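Local coordinates for protein putative deoxyribonuclease yjjV (Escherichia coli, PDB 1ZZM) that is a TatD-type metal-dependent hydrolase homologue that binds two divalent cations per subunit and probably hydrolyses ester bonds, perhaps those of DNA, at residues F159-L163 and S188-V193; V92-G96 and L128-L132. One frame throughout, in Å; residues are numbered along the deposited sequence.

Contact 1: residues F159-L163 and S188-V193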
# COMPACT_ATOMS: atom_id res chain seq x y z
N PHE A 159 1.39 -7.33 -3.45
CA PHE A 159 0.98 -8.71 -3.57
C PHE A 159 1.94 -9.68 -4.26
O PHE A 159 2.48 -9.40 -5.33
CB PHE A 159 -0.37 -8.81 -4.30
CG PHE A 159 -0.90 -10.22 -4.40
CD1 PHE A 159 -1.64 -10.77 -3.35
CD2 PHE A 159 -0.61 -11.02 -5.51
CE1 PHE A 159 -2.08 -12.11 -3.41
CE2 PHE A 159 -1.05 -12.35 -5.57
CZ PHE A 159 -1.78 -12.89 -4.51
N SER A 160 2.14 -10.82 -3.61
CA SER A 160 2.92 -11.89 -4.22
C SER A 160 2.22 -13.13 -3.73
O SER A 160 2.02 -13.30 -2.53
CB SER A 160 4.37 -11.93 -3.77
OG SER A 160 4.98 -13.05 -4.40
N GLY A 161 1.84 -14.01 -4.64
CA GLY A 161 1.14 -15.21 -4.21
C GLY A 161 0.44 -15.87 -5.35
O GLY A 161 0.74 -15.58 -6.48
N SER A 162 -0.52 -16.73 -5.04
CA SER A 162 -1.24 -17.49 -6.05
C SER A 162 -2.43 -16.77 -6.68
O SER A 162 -2.97 -15.79 -6.15
CB SER A 162 -1.75 -18.81 -5.44
OG SER A 162 -2.85 -18.57 -4.56
N LEU A 163 -2.85 -17.28 -7.82
CA LEU A 163 -4.00 -16.69 -8.49
C LEU A 163 -5.22 -16.84 -7.59
O LEU A 163 -6.03 -15.91 -7.48
CB LEU A 163 -4.23 -17.42 -9.81
CG LEU A 163 -5.38 -16.88 -10.65
CD1 LEU A 163 -5.16 -15.44 -10.90
CD2 LEU A 163 -5.46 -17.63 -11.96
N SER A 188 8.78 -16.04 -8.63
CA SER A 188 7.44 -16.52 -8.33
C SER A 188 6.62 -16.49 -9.60
O SER A 188 7.11 -16.13 -10.67
CB SER A 188 6.74 -15.64 -7.26
OG SER A 188 6.28 -14.41 -7.81
N LYS A 189 5.34 -16.83 -9.46
CA LYS A 189 4.43 -16.84 -10.59
C LYS A 189 3.47 -15.67 -10.47
O LYS A 189 2.38 -15.66 -11.07
CB LYS A 189 3.66 -18.17 -10.61
CG LYS A 189 4.56 -19.40 -10.70
CD LYS A 189 5.50 -19.32 -11.90
CE LYS A 189 4.72 -19.15 -13.21
NZ LYS A 189 5.62 -18.86 -14.37
N THR A 190 3.87 -14.66 -9.71
CA THR A 190 3.02 -13.50 -9.54
C THR A 190 2.76 -12.74 -10.85
O THR A 190 1.68 -12.16 -11.05
CB THR A 190 3.57 -12.58 -8.45
OG1 THR A 190 3.62 -13.30 -7.21
CG2 THR A 190 2.65 -11.35 -8.25
N ARG A 191 3.71 -12.77 -11.77
CA ARG A 191 3.50 -12.07 -13.04
C ARG A 191 2.30 -12.67 -13.77
O ARG A 191 1.51 -11.94 -14.37
CB ARG A 191 4.74 -12.15 -13.94
CG ARG A 191 5.96 -11.41 -13.38
CD ARG A 191 7.27 -11.89 -14.04
NE ARG A 191 7.26 -11.82 -15.51
CZ ARG A 191 7.47 -10.71 -16.22
NH1 ARG A 191 7.70 -9.56 -15.62
NH2 ARG A 191 7.48 -10.76 -17.55
N ASP A 192 2.15 -13.99 -13.70
CA ASP A 192 1.04 -14.65 -14.37
C ASP A 192 -0.29 -14.27 -13.72
O ASP A 192 -1.31 -14.17 -14.40
CB ASP A 192 1.20 -16.17 -14.35
CG ASP A 192 2.30 -16.65 -15.27
OD1 ASP A 192 2.53 -15.99 -16.32
OD2 ASP A 192 2.92 -17.70 -14.97
N VAL A 193 -0.28 -14.07 -12.40
CA VAL A 193 -1.50 -13.68 -11.67
C VAL A 193 -1.90 -12.29 -12.10
O VAL A 193 -3.03 -12.04 -12.51
CB VAL A 193 -1.26 -13.68 -10.12
CG1 VAL A 193 -2.49 -13.08 -9.37
CG2 VAL A 193 -0.99 -15.05 -9.65
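Ser160 and Leu163 run beside Thr190 and Val193 in the same chain sense, their CA atoms 5.6 Å apart for Ser160 with Thr190 and 5.0 Å for Leu163 with Val193. At the Ser160 end the contact is polar. Ser160 OG meets Thr190 OG1 at 3.1 Å in a hydrogen bond in which either hydroxyl could be the donor. With chi1 of -61°, Thr190 turns OG1 opposite its own carbonyl carbon and into the loop, where Gly161 N also lies 3.2 Å from it. The other branch, the methyl CG2, lies 3.5 Å from Phe159 O and comes obliquely to the Phe159 ring. Gly161 suits this almost fully extended backbone: at phi 163° and psi -161° a beta carbon would be jammed against the carbonyl oxygen of Ser160. Further along, Val193 fills the angle between Phe159 and Leu163. Its CG2 presses against the backbone, 3.4 Å from Leu163 N, while CG1 faces Leu163 CD1 at 3.9 Å and Phe159 CE2 at 4.1 Å. The valine crosses the phenylalanine side chain at about a right angle, whereas the valine and leucine side chains lie alongside each other, pointing opposite ways. Behind the contact, Phe159 stacks on His138 and touches Ala166 and Phe169 of helix 163-171. Ser162 stands at the N-cap of that helix, its side chain capping a backbone N, and Lys189 holds the N-cap position of helix 190-196. In the loop that follows zinc ligand His157, the buried Thr190 hydroxyl is thus paired with Ser160 OG, while Val193 and the Phe159 ring make the buried apolar part, with Leu163 partly exposed beside them.

Contact 2: residues V92-G96 and L128-L132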
# COMPACT_ATOMS: atom_id res chain seq x y z
N VAL A 92 -5.69 12.35 4.88
CA VAL A 92 -5.51 10.99 5.41
C VAL A 92 -6.59 10.24 4.63
O VAL A 92 -7.78 10.55 4.74
CB VAL A 92 -5.79 10.91 6.92
CG1 VAL A 92 -6.18 9.50 7.31
CG2 VAL A 92 -4.54 11.30 7.67
N VAL A 93 -6.19 9.24 3.87
CA VAL A 93 -7.16 8.56 3.04
C VAL A 93 -7.46 7.13 3.36
O VAL A 93 -8.29 6.52 2.68
CB VAL A 93 -6.75 8.61 1.55
CG1 VAL A 93 -6.65 10.05 1.10
CG2 VAL A 93 -5.42 7.89 1.34
N ALA A 94 -6.79 6.58 4.38
CA ALA A 94 -6.99 5.17 4.70
C ALA A 94 -6.41 4.88 6.08
O ALA A 94 -5.62 5.67 6.60
CB ALA A 94 -6.24 4.28 3.66
N VAL A 95 -6.82 3.75 6.63
CA VAL A 95 -6.32 3.25 7.89
C VAL A 95 -5.26 2.36 7.30
O VAL A 95 -5.50 1.33 6.64
CB VAL A 95 -7.33 2.46 8.67
CG1 VAL A 95 -6.65 1.72 9.84
CG2 VAL A 95 -8.39 3.42 9.18
N GLY A 96 -4.05 2.79 7.53
CA GLY A 96 -3.03 2.06 6.91
C GLY A 96 -1.63 2.27 7.33
O GLY A 96 -1.18 3.23 7.97
N LEU A 128 -13.33 4.36 6.22
CA LEU A 128 -12.09 4.49 5.43
C LEU A 128 -11.65 3.15 4.90
O LEU A 128 -11.95 2.12 5.50
CB LEU A 128 -10.95 5.00 6.31
CG LEU A 128 -11.10 6.44 6.80
CD1 LEU A 128 -10.14 6.75 7.97
CD2 LEU A 128 -10.81 7.31 5.60
N PRO A 129 -10.95 3.15 3.74
CA PRO A 129 -10.46 1.89 3.19
C PRO A 129 -9.18 1.58 3.98
O PRO A 129 -8.68 2.44 4.71
CB PRO A 129 -10.14 2.24 1.73
CG PRO A 129 -9.69 3.67 1.80
CD PRO A 129 -10.67 4.28 2.84
N VAL A 130 -8.64 0.36 3.83
CA VAL A 130 -7.42 -0.03 4.53
C VAL A 130 -6.32 -0.39 3.54
O VAL A 130 -6.58 -0.83 2.41
CB VAL A 130 -7.68 -1.26 5.45
CG1 VAL A 130 -8.67 -0.85 6.60
CG2 VAL A 130 -8.31 -2.41 4.63
N ILE A 131 -5.09 -0.15 3.96
CA ILE A 131 -3.90 -0.49 3.17
C ILE A 131 -3.33 -1.65 3.96
O ILE A 131 -2.90 -1.52 5.12
CB ILE A 131 -2.89 0.69 3.11
CG1 ILE A 131 -3.42 1.74 2.12
CG2 ILE A 131 -1.50 0.19 2.67
CD1 ILE A 131 -2.49 3.01 1.98
N LEU A 132 -3.32 -2.80 3.31
CA LEU A 132 -2.93 -4.03 3.95
C LEU A 132 -1.62 -4.65 3.51
O LEU A 132 -1.28 -4.67 2.32
CB LEU A 132 -4.04 -5.07 3.73
CG LEU A 132 -5.43 -4.73 4.26
CD1 LEU A 132 -6.48 -5.59 3.49
CD2 LEU A 132 -5.48 -4.99 5.78
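Val95 and Leu128 meet at right angles, Val95 CG2 lying 4.0 Å from Leu128 CD1. A chi1 of 168° sets CG2 of the valine beside its own backbone N, on the side from which Leu128 comes, and Val95 CB packs against Val130 CG1 at 4.1 Å. These beta-branched residues, which suit extended strands, share one face of the sheet. On the other face Ala94 CB lies close to both Pro129 CG, at 4.0 Å, and Ile131 CG1, at 4.1 Å. A methyl group is enough where the chain turns a corner at Ala94. Gly96 brings a bare CA to within 4.0 Å of Ile131 CB, which lets the bulky isoleucine pack directly over the neighbouring strand.

The polar edge is the parallel pairing of backbones. Val95 N donates to Pro129 O over 3.0 Å with an N-H...O angle of 163°, and Ile131 N donates to Val95 O over 3.1 Å at 157°, from somewhat off the carbonyl plane. Both polar groups of Val95 therefore reach the residues flanking Val130, as a parallel bridge requires; Val130 CA-H also makes a bent C-H...O contact with Val95 O. Pro129 has no N-H to give, so its backbone contributes the carbonyl, while its ring rests on Val93 O and Ala94 CB.

The pair is the strand-to-strand join of a beta-alpha-beta unit in the TatD barrel. The connecting helix 109-125 covers the Val95 and Val130 face through Ala123 and Leu120, whereas Ala94, Pro129 and Ile131 meet Phe256 of helix 241-256. Ile131 also touches His9, a zinc ligand, inside the barrel. Strand 59-63 bonds to Gly96 through Leu63, and strand 154-156 bonds to Val130 through Val155.

Following the chain from the N terminus, contact 2 comes first: strand 95-101 leaves through helix 109-125 and returns as strand 130-135, and their pairing closes that loop. Contact 1 opens only afterwards. Past strand 154-156 the loop 159-163 leads into helix 163-171 and strand 175-178, and the start of helix 190-196 then comes back to meet the loop. The two closures are thus in series, neither nested nor crossed. The centres of contact 1 and contact 2 lie about 23 Å apart, on opposite sides of the chain's centre. Contact 2 joins neighbouring barrel strands, while contact 1 ties together the starts of two helices that follow successive strands of the same parallel sheet.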